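Local coordinates for malonyl CoA-acyl carrier protein transacylase (Synechocystis sp. PCC 6803 substr. Kazusa, PDB 4RR5), which catalyses the transfer of the malonyl group from malonyl-CoA to holo-acyl carrier protein, supplying malonyl-ACP for fatty acid biosynthesis, at residues Trp40-Lys45 and Gln60-Val65; Leu55-Gln60 and Val116-Ser121; Gln13-Gly18 and Gly48-Leu53; Val19-Thr24 and Ala68-Leu73; Ala98-Phe103 and Cys206-Ala211. All blocks are in the same frame, centred on the assembly; numbering follows the deposited sequence.

Contact 1 of 5, residues Trp40-Lys45 and Gln60-Val65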
# COMPACT_ATOMS: atom_id res chain seq x y z
N TRP A 40 -8.94 -12.74 15.42
CA TRP A 40 -9.26 -11.54 16.18
C TRP A 40 -10.06 -10.58 15.32
O TRP A 40 -10.00 -10.62 14.10
CB TRP A 40 -7.99 -10.85 16.70
CG TRP A 40 -6.84 -10.71 15.72
CD1 TRP A 40 -5.82 -11.59 15.53
CD2 TRP A 40 -6.61 -9.62 14.81
NE1 TRP A 40 -4.97 -11.13 14.56
CE2 TRP A 40 -5.43 -9.92 14.10
CE3 TRP A 40 -7.29 -8.44 14.51
CZ2 TRP A 40 -4.90 -9.08 13.12
CZ3 TRP A 40 -6.76 -7.59 13.54
CH2 TRP A 40 -5.58 -7.92 12.86
N SER A 41 -10.83 -9.72 15.98
CA SER A 41 -11.74 -8.83 15.28
C SER A 41 -11.04 -7.59 14.72
O SER A 41 -10.36 -6.86 15.45
CB SER A 41 -12.86 -8.40 16.22
OG SER A 41 -13.62 -7.35 15.64
N VAL A 42 -11.22 -7.35 13.42
CA VAL A 42 -10.67 -6.14 12.81
C VAL A 42 -11.37 -4.88 13.37
O VAL A 42 -10.71 -3.87 13.64
CB VAL A 42 -10.78 -6.19 11.27
CG1 VAL A 42 -10.48 -4.82 10.64
CG2 VAL A 42 -9.83 -7.25 10.72
N VAL A 43 -12.68 -4.95 13.56
CA VAL A 43 -13.43 -3.84 14.14
C VAL A 43 -12.88 -3.45 15.50
O VAL A 43 -12.58 -2.28 15.75
CB VAL A 43 -14.93 -4.17 14.30
CG1 VAL A 43 -15.68 -2.95 14.78
CG2 VAL A 43 -15.49 -4.61 12.99
N GLU A 44 -12.74 -4.45 16.37
CA GLU A 44 -12.24 -4.20 17.72
C GLU A 44 -10.86 -3.57 17.68
O GLU A 44 -10.61 -2.60 18.37
CB GLU A 44 -12.21 -5.50 18.53
CG GLU A 44 -13.60 -6.10 18.89
CD GLU A 44 -14.35 -5.30 19.96
OE1 GLU A 44 -13.72 -4.86 20.95
OE2 GLU A 44 -15.58 -5.11 19.82
N LYS A 45 -9.98 -4.12 16.84
CA LYS A 45 -8.60 -3.66 16.77
C LYS A 45 -8.48 -2.23 16.22
O LYS A 45 -7.59 -1.49 16.60
CB LYS A 45 -7.78 -4.64 15.93
CG LYS A 45 -6.27 -4.37 15.87
CD LYS A 45 -5.60 -4.39 17.24
CE LYS A 45 -5.87 -5.69 18.00
NZ LYS A 45 -5.37 -6.91 17.29
N GLN A 60 -1.71 -4.07 8.63
CA GLN A 60 -1.84 -4.56 7.27
C GLN A 60 -3.15 -5.33 7.09
O GLN A 60 -3.94 -4.97 6.22
CB GLN A 60 -0.62 -5.40 6.87
CG GLN A 60 0.66 -4.59 6.80
CD GLN A 60 1.75 -5.31 6.03
OE1 GLN A 60 1.48 -6.04 5.07
NE2 GLN A 60 3.00 -5.12 6.44
N PRO A 61 -3.42 -6.35 7.91
CA PRO A 61 -4.72 -6.99 7.65
C PRO A 61 -5.92 -6.07 7.92
O PRO A 61 -6.95 -6.21 7.26
CB PRO A 61 -4.72 -8.21 8.58
CG PRO A 61 -3.67 -7.93 9.60
CD PRO A 61 -2.65 -7.06 8.95
N CYS A 62 -5.78 -5.14 8.87
CA CYS A 62 -6.85 -4.17 9.08
C CYS A 62 -7.11 -3.31 7.83
O CYS A 62 -8.27 -3.16 7.41
CB CYS A 62 -6.53 -3.26 10.27
SG CYS A 62 -6.95 -3.99 11.86
N LEU A 63 -6.06 -2.76 7.23
CA LEU A 63 -6.21 -1.94 6.03
C LEU A 63 -6.75 -2.76 4.86
O LEU A 63 -7.58 -2.28 4.10
CB LEU A 63 -4.89 -1.29 5.64
CG LEU A 63 -4.45 -0.09 6.46
CD1 LEU A 63 -3.07 0.38 6.01
CD2 LEU A 63 -5.46 1.04 6.36
N TYR A 64 -6.28 -4.00 4.73
CA TYR A 64 -6.74 -4.84 3.65
C TYR A 64 -8.23 -5.16 3.77
O TYR A 64 -8.96 -5.10 2.79
CB TYR A 64 -5.93 -6.15 3.59
CG TYR A 64 -6.52 -7.19 2.64
CD1 TYR A 64 -7.48 -8.11 3.07
CD2 TYR A 64 -6.10 -7.26 1.31
CE1 TYR A 64 -8.00 -9.06 2.23
CE2 TYR A 64 -6.63 -8.22 0.45
CZ TYR A 64 -7.58 -9.11 0.92
OH TYR A 64 -8.10 -10.07 0.08
N VAL A 65 -8.67 -5.53 4.96
CA VAL A 65 -10.05 -5.93 5.16
C VAL A 65 -10.99 -4.74 4.89
O VAL A 65 -12.03 -4.88 4.23
CB VAL A 65 -10.28 -6.48 6.59
CG1 VAL A 65 -11.78 -6.59 6.91
CG2 VAL A 65 -9.59 -7.83 6.76
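Cys62 and Pro61, near the start of the long helix 56-76 of the FabD acyltransferase fold, meet Trp40, Val42 and Lys45 of the short helix 42-46 and the turn that leads into it. The Cys62 sulfur is the common partner. Val42 CG1 lies 3.8 Å from Cys62 SG, and the indole comes in from another direction, with Trp40 CZ3 4.0 Å from the same SG. The sulfur sits at the rim of the six-membered ring, 85° off the ring normal, so this is an edge-on sulfur-aromatic contact. Cys62 SG is anti to its own carbonyl carbon (chi1 -82°), which carries it out to the flank of its helix where these partners can reach it. Lys45 adds its aliphatic stem, with CG against the sulfur.

Beside the sulfur, the far corner of the indole meets the proline ring, Trp40 CH2 to Pro61 CG 3.8 Å, the two side chains crossing at about a right angle. One turn further along helix 56-76, Val42 CG2 and Val65 CG2 meet tip to tip at 4.0 Å.

The second shell sets these groups in place. The chain of Lys45 is bent at three successive torsions and curls back, bringing NZ above one face of the Trp40 ring, off toward its margin, and the same NZ is hydrogen-bonded to Asn58. Helix 25-38 backs the contact through Leu38 on Pro61 and Ala34 on Val65. Ser41 caps helix 42-46: its OG accepts a nearly straight bond from Glu44 N, 3.1 Å long with an angle of 175° at the hydrogen.

Contact 2 of 5, residues Leu55-Gln60 and Val116-Ser121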
# COMPACT_ATOMS: atom_id res chain seq x y z
N LEU A 55 1.25 -1.00 14.70
CA LEU A 55 2.05 -2.21 14.56
C LEU A 55 1.63 -2.95 13.29
O LEU A 55 0.47 -3.37 13.16
CB LEU A 55 1.91 -3.11 15.79
CG LEU A 55 2.35 -2.49 17.13
CD1 LEU A 55 2.33 -3.51 18.25
CD2 LEU A 55 3.72 -1.82 17.01
N THR A 56 2.58 -3.12 12.37
CA THR A 56 2.29 -3.57 11.01
C THR A 56 1.53 -4.91 10.94
O THR A 56 0.81 -5.15 9.99
CB THR A 56 3.60 -3.67 10.17
OG1 THR A 56 3.29 -3.51 8.78
CG2 THR A 56 4.33 -5.00 10.39
N GLN A 57 1.66 -5.76 11.97
CA GLN A 57 0.92 -7.03 12.01
C GLN A 57 -0.56 -6.84 12.30
O GLN A 57 -1.37 -7.73 12.06
CB GLN A 57 1.54 -7.99 13.05
CG GLN A 57 1.41 -7.56 14.51
CD GLN A 57 2.56 -6.67 14.99
OE1 GLN A 57 3.50 -6.37 14.25
NE2 GLN A 57 2.49 -6.25 16.26
N ASN A 58 -0.92 -5.68 12.85
CA ASN A 58 -2.31 -5.28 12.97
C ASN A 58 -2.73 -4.46 11.75
O ASN A 58 -3.75 -4.73 11.12
CB ASN A 58 -2.55 -4.45 14.24
CG ASN A 58 -2.31 -5.25 15.53
OD1 ASN A 58 -2.63 -6.44 15.61
ND2 ASN A 58 -1.75 -4.59 16.53
N THR A 59 -1.92 -3.47 11.42
CA THR A 59 -2.27 -2.50 10.39
C THR A 59 -2.55 -3.13 9.04
O THR A 59 -3.53 -2.77 8.37
CB THR A 59 -1.16 -1.48 10.20
OG1 THR A 59 -0.70 -1.02 11.48
CG2 THR A 59 -1.67 -0.31 9.36
N GLN A 60 -1.71 -4.07 8.63
CA GLN A 60 -1.84 -4.56 7.27
C GLN A 60 -3.15 -5.33 7.09
O GLN A 60 -3.94 -4.97 6.22
CB GLN A 60 -0.62 -5.40 6.87
CG GLN A 60 0.66 -4.59 6.80
CD GLN A 60 1.75 -5.31 6.03
OE1 GLN A 60 1.48 -6.04 5.07
NE2 GLN A 60 3.00 -5.12 6.44
N VAL A 116 5.85 -11.79 8.78
CA VAL A 116 7.21 -11.77 8.26
C VAL A 116 7.88 -10.42 8.52
O VAL A 116 8.95 -10.37 9.11
CB VAL A 116 7.22 -12.05 6.73
CG1 VAL A 116 8.54 -11.64 6.11
CG2 VAL A 116 6.89 -13.52 6.44
N MET A 117 7.24 -9.34 8.08
CA MET A 117 7.83 -8.00 8.16
C MET A 117 7.93 -7.52 9.61
O MET A 117 8.88 -6.83 9.98
CB MET A 117 7.04 -7.01 7.32
CG MET A 117 6.98 -7.40 5.85
SD MET A 117 5.89 -6.38 4.86
CE MET A 117 6.50 -4.78 5.34
N ALA A 118 6.95 -7.90 10.43
CA ALA A 118 6.97 -7.57 11.85
C ALA A 118 8.14 -8.25 12.58
O ALA A 118 8.72 -7.66 13.48
CB ALA A 118 5.65 -7.96 12.51
N SER A 119 8.46 -9.47 12.18
CA SER A 119 9.56 -10.23 12.78
C SER A 119 10.89 -9.91 12.11
O SER A 119 11.95 -10.29 12.60
CB SER A 119 9.31 -11.73 12.69
OG SER A 119 8.06 -12.06 13.26
N ALA A 120 10.82 -9.23 10.97
CA ALA A 120 12.02 -8.92 10.21
C ALA A 120 12.51 -7.55 10.57
O ALA A 120 12.71 -6.71 9.69
CB ALA A 120 11.76 -9.01 8.72
N SER A 121 12.70 -7.32 11.86
CA SER A 121 13.11 -6.00 12.30
C SER A 121 14.63 -5.93 12.49
O SER A 121 15.36 -6.87 12.15
CB SER A 121 12.38 -5.62 13.57
OG SER A 121 12.23 -4.21 13.66
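Ala118, near the end of helix 103-119, packs its methyl against the first turn of helix 56-76, between Thr56 and Gln57. Thr56 places CG2 between its backbone N and carbonyl carbon (chi1 -154° for OG1), which aims the methyl across at Ala118, Thr56 CG2 to Ala118 CB 3.9 Å. Gln57 starts from the same kind of first torsion (chi1 67°), then bends at chi2, which brings Gln57 OE1 within 3.2 Å of Ala118 CB.

Gln60 is drawn out beyond CG, and its NE2 is used twice. Inside the helix it donates to Thr56 OG1 at 2.9 Å, an almost straight bond lying in the amide plane. Across the contact it makes a weak hydrogen bond to Met117 SD at 3.5 Å, the two side chains crossing at about a right angle. The other end of the amide, OE1, accepts from Arg113, so the rotation of the buried amide is fixed at both ends. Thr56 OG1 is also hydrogen-bonded to Gln10 OE1.

By nearest atoms, the Met117 side chain lies about 6 Å from those of Ser88 and His188, the probable catalytic pair, and about 3 Å from a bound acetate, probably from the crystallisation liquor. The polar links thus run from the start of helix 56-76 to a sulfur bordering the probable active site, where a soft, weak acceptor meets one firmly held amide.

Contact 3 of 5, residues Gln13-Gly18 and Gly48-Leu53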
# COMPACT_ATOMS: atom_id res chain seq x y z
N GLN A 13 -3.52 4.26 8.30
CA GLN A 13 -4.46 3.82 9.30
C GLN A 13 -4.71 4.93 10.33
O GLN A 13 -3.82 5.72 10.64
CB GLN A 13 -3.95 2.55 9.98
CG GLN A 13 -2.97 2.81 11.13
CD GLN A 13 -1.56 3.16 10.64
OE1 GLN A 13 -1.27 3.15 9.44
NE2 GLN A 13 -0.68 3.46 11.58
N ALA A 14 -5.94 5.00 10.82
CA ALA A 14 -6.28 5.87 11.94
C ALA A 14 -7.29 5.14 12.81
O ALA A 14 -7.96 4.21 12.35
CB ALA A 14 -6.85 7.21 11.45
N VAL A 15 -7.39 5.56 14.07
CA VAL A 15 -8.30 4.92 15.02
C VAL A 15 -9.74 5.19 14.59
O VAL A 15 -10.08 6.31 14.22
CB VAL A 15 -8.04 5.42 16.47
CG1 VAL A 15 -9.18 5.00 17.42
CG2 VAL A 15 -6.69 4.93 16.99
N GLY A 16 -10.57 4.16 14.58
CA GLY A 16 -11.94 4.32 14.21
C GLY A 16 -12.19 4.03 12.75
O GLY A 16 -13.34 3.97 12.32
N MET A 17 -11.13 3.84 11.97
CA MET A 17 -11.31 3.56 10.55
C MET A 17 -12.15 2.30 10.37
O MET A 17 -12.06 1.35 11.16
CB MET A 17 -9.96 3.40 9.85
CG MET A 17 -9.19 2.15 10.21
SD MET A 17 -7.55 2.11 9.47
CE MET A 17 -7.15 0.37 9.65
N GLY A 18 -13.01 2.32 9.36
CA GLY A 18 -13.81 1.17 9.02
C GLY A 18 -15.01 0.95 9.91
O GLY A 18 -15.92 0.20 9.55
N GLY A 48 -8.85 0.41 18.96
CA GLY A 48 -7.92 0.29 20.06
C GLY A 48 -6.92 1.42 20.13
O GLY A 48 -7.07 2.47 19.52
N ASP A 49 -5.88 1.19 20.91
CA ASP A 49 -4.80 2.13 21.05
C ASP A 49 -4.15 2.46 19.71
O ASP A 49 -3.98 1.59 18.86
CB ASP A 49 -3.76 1.56 22.01
CG ASP A 49 -2.82 2.61 22.51
OD1 ASP A 49 -1.86 2.93 21.78
OD2 ASP A 49 -3.07 3.12 23.63
N GLU A 50 -3.80 3.73 19.54
CA GLU A 50 -3.16 4.20 18.31
C GLU A 50 -1.84 3.47 17.98
O GLU A 50 -1.70 2.88 16.91
CB GLU A 50 -2.91 5.70 18.44
CG GLU A 50 -2.31 6.38 17.25
CD GLU A 50 -2.62 7.88 17.28
OE1 GLU A 50 -1.68 8.68 17.49
OE2 GLU A 50 -3.80 8.25 17.11
N ALA A 51 -0.89 3.51 18.90
CA ALA A 51 0.40 2.84 18.71
C ALA A 51 0.21 1.37 18.36
O ALA A 51 0.83 0.86 17.43
CB ALA A 51 1.25 2.98 19.94
N SER A 52 -0.65 0.69 19.10
CA SER A 52 -0.98 -0.70 18.84
C SER A 52 -1.53 -0.93 17.41
O SER A 52 -1.23 -1.95 16.78
CB SER A 52 -2.00 -1.18 19.89
OG SER A 52 -2.54 -2.44 19.55
N LEU A 53 -2.33 0.01 16.90
CA LEU A 53 -2.90 -0.11 15.56
C LEU A 53 -1.81 0.05 14.51
O LEU A 53 -1.91 -0.49 13.41
CB LEU A 53 -4.01 0.93 15.32
CG LEU A 53 -4.80 0.85 14.01
CD1 LEU A 53 -5.41 -0.54 13.80
CD2 LEU A 53 -5.87 1.92 13.94
O HOH W 1 -5.62 7.68 15.04
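Leu53 of the short helix 50-54 pushes its side chain against the loop that follows strand 3-7, where Ala14 to Met17 form a type II beta turn. The packing is mostly apolar. Leu53 CG stands anti to the backbone N (chi1 -174°), which sends the isobutyl group across to the loop. There Leu53 CG lies 3.9 Å from Gln13 CG, the two side chains sliding past each other in opposite directions. Leu53 CD2 reaches further, onto the backbone of the turn, and rests 3.5 Å from Ala14 O. Val15, two residues on from Gln13, packs near the start of the helix: Val15 CG2 touches Gly48 O at 3.5 Å and stands 3.8 Å from Glu50 CA.

No direct hydrogen bond crosses between the segments; the polar link is made by water. One water accepts from Val15 N at 2.9 Å and donates to Glu50 OE2 at 2.8 Å, tying the surface carboxylate to the turn. The amide end of Gln13 is engaged within its own loop, where OE1 accepts from Gly11 N.

Each segment also has its own bonds. Asp49 is the N-cap of helix 50-54, its OD1 taking a weak bond from Ala51 N. In the loop, Gly16 has a positive phi of 94°, where any side chain would collide with the carbonyl oxygen of Val15, which favours glycine. The turn is closed by Met17 N to Ala14 O at 3.2 Å, and the Met17 side chain, extended beyond CG, brings its sulfur to a weak hydrogen bond from Ala14 N.

Contact 4 of 5, residues Val19-Thr24 and Ala68-Leu73; sequences VDLLST and AILADL
Leu21 reaches from a 3-10 turn into the side of helix 56-76, where Ile69, Leu70 and Leu73 receive its two methyls. Its CG is anti to the carbonyl carbon (chi1 -58°), and the fork divides the work. Leu21 CD1 goes to Ile69 CG2 at 3.8 Å, while Leu21 CD2 lies 4.0 Å from Leu70 CD2 and equally far from Leu73 CD1. Against Leu70 the side chains cross at about a right angle; against Ile69 and Leu73 the crossing is more slanted. Ile69 and Leu70 are consecutive and Leu73 lies a turn further on, and the leucine fork fits among them.

Thr24 meets Leu73 tip to tip. Leu73 CD2 touches CB and both branches of the threonine, Thr24 OG1 being nearest at 3.7 Å. The hydroxyl sits between the backbone N and carbonyl carbon (chi1 71°), and from there it donates to Leu21 O at 2.8 Å, nearly in line with the carbonyl bond. Leu21 O also accepts from Thr24 N, so two donors of one residue grip a single carbonyl. As N-cap of helix 25-38, Thr24 OG1 is in addition bonded to Ala27 N. A valine here would probably leave Ala27 N without its cap and Leu21 O with one donor fewer.

Helix 25-38 flanks the contact, with Ala27, Lys30 and Tyr31 on Ile69, and the C-terminal helix 287-291 adjoins it, Leu290 touching Leu70 and Leu73. The turn leading into helix 25-38, helix 56-76 and the C-terminal helix thus meet here.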
# COMPACT_ATOMS: atom_id res chain seq x y z
N VAL A 19 -15.04 1.61 11.07
CA VAL A 19 -16.04 1.25 12.07
C VAL A 19 -17.44 1.68 11.65
O VAL A 19 -18.40 0.95 11.90
CB VAL A 19 -15.72 1.83 13.42
CG1 VAL A 19 -16.78 1.45 14.40
CG2 VAL A 19 -14.38 1.30 13.89
N ASP A 20 -17.56 2.80 10.97
CA ASP A 20 -18.87 3.24 10.48
C ASP A 20 -19.40 2.35 9.36
O ASP A 20 -20.58 2.42 9.02
CB ASP A 20 -18.83 4.67 9.98
CG ASP A 20 -17.89 4.83 8.81
OD1 ASP A 20 -16.80 4.24 8.86
OD2 ASP A 20 -18.24 5.53 7.84
N LEU A 21 -18.53 1.52 8.78
CA LEU A 21 -18.93 0.67 7.65
C LEU A 21 -19.83 -0.47 8.10
O LEU A 21 -20.54 -1.07 7.30
CB LEU A 21 -17.71 0.10 6.95
CG LEU A 21 -16.73 1.14 6.42
CD1 LEU A 21 -15.53 0.43 5.83
CD2 LEU A 21 -17.42 2.06 5.39
N LEU A 22 -19.79 -0.72 9.40
CA LEU A 22 -20.39 -1.89 10.05
C LEU A 22 -21.92 -2.01 9.92
O LEU A 22 -22.50 -3.08 10.12
CB LEU A 22 -19.99 -1.85 11.53
CG LEU A 22 -20.25 -3.07 12.40
CD1 LEU A 22 -19.88 -4.37 11.67
CD2 LEU A 22 -19.44 -2.91 13.70
N SER A 23 -22.59 -0.92 9.59
CA SER A 23 -24.02 -0.98 9.40
C SER A 23 -24.39 -1.57 8.02
O SER A 23 -25.55 -1.92 7.79
CB SER A 23 -24.62 0.41 9.58
OG SER A 23 -24.00 1.35 8.72
N THR A 24 -23.43 -1.70 7.11
CA THR A 24 -23.68 -2.38 5.84
C THR A 24 -23.56 -3.91 6.01
O THR A 24 -22.72 -4.41 6.77
CB THR A 24 -22.70 -1.90 4.70
OG1 THR A 24 -21.37 -2.38 4.95
CG2 THR A 24 -22.66 -0.37 4.60
N ALA A 68 -10.91 -3.87 1.06
CA ALA A 68 -11.76 -4.83 0.35
C ALA A 68 -13.25 -4.55 0.61
O ALA A 68 -14.06 -4.67 -0.29
CB ALA A 68 -11.41 -6.25 0.75
N ILE A 69 -13.59 -4.16 1.83
CA ILE A 69 -14.98 -3.81 2.13
C ILE A 69 -15.40 -2.57 1.34
O ILE A 69 -16.46 -2.56 0.71
CB ILE A 69 -15.20 -3.59 3.65
CG1 ILE A 69 -15.33 -4.94 4.36
CG2 ILE A 69 -16.43 -2.71 3.92
CD1 ILE A 69 -15.15 -4.87 5.82
N LEU A 70 -14.57 -1.54 1.35
CA LEU A 70 -14.86 -0.34 0.56
C LEU A 70 -15.01 -0.63 -0.94
O LEU A 70 -15.91 -0.09 -1.59
CB LEU A 70 -13.76 0.70 0.78
CG LEU A 70 -13.92 1.41 2.12
CD1 LEU A 70 -12.68 2.23 2.43
CD2 LEU A 70 -15.19 2.27 2.12
N ALA A 71 -14.14 -1.49 -1.48
CA ALA A 71 -14.24 -1.87 -2.88
C ALA A 71 -15.59 -2.51 -3.21
O ALA A 71 -16.21 -2.23 -4.24
CB ALA A 71 -13.11 -2.80 -3.26
N ASP A 72 -16.04 -3.40 -2.34
CA ASP A 72 -17.30 -4.08 -2.57
C ASP A 72 -18.48 -3.13 -2.37
O ASP A 72 -19.50 -3.25 -3.04
CB ASP A 72 -17.43 -5.29 -1.68
CG ASP A 72 -16.46 -6.37 -2.04
OD1 ASP A 72 -15.91 -6.31 -3.16
OD2 ASP A 72 -16.24 -7.28 -1.24
N LEU A 73 -18.34 -2.19 -1.44
CA LEU A 73 -19.39 -1.20 -1.22
C LEU A 73 -19.55 -0.31 -2.46
O LEU A 73 -20.67 -0.03 -2.88
CB LEU A 73 -19.09 -0.36 0.01
CG LEU A 73 -19.31 -1.13 1.31
CD1 LEU A 73 -18.87 -0.30 2.50
CD2 LEU A 73 -20.77 -1.54 1.43

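Contact 5 of 5, residues Ala98-Phe103 and Cys206-Ala211; sequences AGVFDF and CHFNDA
Val100 O accepts from Asn209 N at 2.9 Å, the donor lying in the carbonyl plane on a lone pair. A residue earlier, Gly99 O receives Asn209 ND2 at 3.0 Å, nearly in line with the carbonyl and close to the amide plane of the asparagine. Asn209 therefore holds two successive carbonyls, with backbone and side chain, where the two loops run in nearly opposite directions. Gly99, at positive phi, ends helix 90-97 in a Schellman motif. Replacing Asn209 by a leucine would probably leave Gly99 O without its amide donor.

Next to the asparagine the contact turns apolar. Val100 CG1 presses on the Phe208 ring, 3.4 Å from CD2, and Val100 CG2 meets Ala211 CB. Phe101 turns its edge toward the face of Phe208 in an offset edge-to-face pair, the planes at 68° and Phe101 CD2 3.9 Å from Phe208 CE1. Leu230 and Leu234 of helix 227-235 close in behind Val100 and Phe208.

The chemistry thus joins two directional hydrogen bonds from a partly exposed asparagine to buried aromatic packing, fixing the loop after helix 90-97 against the link between helix 193-204 and strand 215-217.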
# COMPACT_ATOMS: atom_id res chain seq x y z
N ALA A 98 -9.43 -6.78 -8.23
CA ALA A 98 -9.31 -7.08 -9.66
C ALA A 98 -9.54 -8.55 -9.95
O ALA A 98 -9.37 -8.99 -11.08
CB ALA A 98 -7.96 -6.66 -10.17
N GLY A 99 -9.91 -9.32 -8.92
CA GLY A 99 -10.33 -10.69 -9.12
C GLY A 99 -9.21 -11.70 -9.16
O GLY A 99 -9.42 -12.88 -9.49
N VAL A 100 -8.01 -11.25 -8.81
CA VAL A 100 -6.82 -12.07 -8.92
C VAL A 100 -6.84 -13.21 -7.91
O VAL A 100 -6.43 -14.34 -8.20
CB VAL A 100 -5.57 -11.21 -8.75
CG1 VAL A 100 -4.33 -12.06 -8.66
CG2 VAL A 100 -5.47 -10.22 -9.91
N PHE A 101 -7.32 -12.90 -6.71
CA PHE A 101 -7.64 -13.91 -5.71
C PHE A 101 -8.85 -13.43 -4.94
O PHE A 101 -9.17 -12.23 -4.97
CB PHE A 101 -6.49 -14.18 -4.74
CG PHE A 101 -5.79 -12.94 -4.26
CD1 PHE A 101 -6.44 -12.03 -3.45
CD2 PHE A 101 -4.47 -12.69 -4.62
CE1 PHE A 101 -5.79 -10.88 -3.00
CE2 PHE A 101 -3.82 -11.54 -4.19
CZ PHE A 101 -4.48 -10.63 -3.37
N ASP A 102 -9.52 -14.35 -4.25
CA ASP A 102 -10.70 -13.99 -3.47
C ASP A 102 -10.33 -13.32 -2.15
O ASP A 102 -9.15 -13.28 -1.76
CB ASP A 102 -11.58 -15.22 -3.21
CG ASP A 102 -10.82 -16.38 -2.58
OD1 ASP A 102 -9.84 -16.16 -1.85
OD2 ASP A 102 -11.20 -17.54 -2.82
N PHE A 103 -11.34 -12.80 -1.47
CA PHE A 103 -11.16 -12.12 -0.20
C PHE A 103 -10.29 -12.93 0.77
O PHE A 103 -9.24 -12.45 1.20
CB PHE A 103 -12.52 -11.80 0.43
CG PHE A 103 -12.41 -11.14 1.76
CD1 PHE A 103 -11.87 -9.87 1.86
CD2 PHE A 103 -12.82 -11.80 2.91
CE1 PHE A 103 -11.73 -9.25 3.10
CE2 PHE A 103 -12.68 -11.20 4.15
CZ PHE A 103 -12.14 -9.92 4.25
N CYS A 206 0.24 -20.28 -4.84
CA CYS A 206 -1.09 -19.71 -4.85
C CYS A 206 -1.46 -19.43 -6.30
O CYS A 206 -0.70 -18.78 -7.00
CB CYS A 206 -1.12 -18.45 -3.98
SG CYS A 206 -2.71 -17.61 -3.93
N HIS A 207 -2.59 -19.94 -6.77
CA HIS A 207 -2.99 -19.66 -8.15
C HIS A 207 -3.52 -18.25 -8.29
O HIS A 207 -4.37 -17.82 -7.52
CB HIS A 207 -4.05 -20.64 -8.62
CG HIS A 207 -4.75 -20.19 -9.87
ND1 HIS A 207 -4.08 -19.88 -11.03
CD2 HIS A 207 -6.07 -19.99 -10.14
CE1 HIS A 207 -4.95 -19.51 -11.96
NE2 HIS A 207 -6.16 -19.57 -11.44
N PHE A 208 -3.02 -17.51 -9.27
CA PHE A 208 -3.51 -16.16 -9.51
C PHE A 208 -4.39 -16.11 -10.76
O PHE A 208 -3.94 -16.48 -11.85
CB PHE A 208 -2.35 -15.18 -9.67
CG PHE A 208 -1.84 -14.61 -8.38
CD1 PHE A 208 -1.98 -15.31 -7.19
CD2 PHE A 208 -1.24 -13.36 -8.36
CE1 PHE A 208 -1.51 -14.78 -6.01
CE2 PHE A 208 -0.77 -12.82 -7.16
CZ PHE A 208 -0.91 -13.54 -5.98
N ASN A 209 -5.64 -15.65 -10.63
CA ASN A 209 -6.46 -15.41 -11.81
C ASN A 209 -5.95 -14.20 -12.56
O ASN A 209 -5.27 -13.34 -11.99
CB ASN A 209 -7.95 -15.19 -11.46
CG ASN A 209 -8.51 -16.26 -10.55
OD1 ASN A 209 -8.19 -17.44 -10.67
ND2 ASN A 209 -9.36 -15.84 -9.61
N ASP A 210 -6.29 -14.11 -13.83
CA ASP A 210 -6.00 -12.89 -14.56
C ASP A 210 -6.92 -11.81 -14.00
O ASP A 210 -7.97 -12.09 -13.42
CB ASP A 210 -6.18 -13.11 -16.07
CG ASP A 210 -5.20 -14.15 -16.64
OD1 ASP A 210 -4.04 -14.22 -16.16
OD2 ASP A 210 -5.59 -14.91 -17.56
N ALA A 211 -6.51 -10.56 -14.16
CA ALA A 211 -7.25 -9.45 -13.60
C ALA A 211 -8.32 -8.97 -14.57
O ALA A 211 -8.11 -8.92 -15.79
CB ALA A 211 -6.31 -8.31 -13.23

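Contacts 1, 2 and 4 are buried and all use helix 56-76: contact 2 at its first turn, contact 1 just beyond, contact 4 further along. Contact 3 lies at the surface and contact 5 is partly buried. Chemistry follows place: contacts 1 and 4 are apolar across their segments, contact 2 adds a weak amide-sulfur bond near the probable active site, contact 3 adds a water bridge to apolar packing, and contact 5 alone has firm direct hydrogen bonds between its segments. They also adjoin. Lys45 and Asn58 join contacts 1 and 2, Met17 of contact 3 packs on Cys62, and Tyr64 OH of contact 1 is hydrogen-bonded to Phe103 O of contact 5.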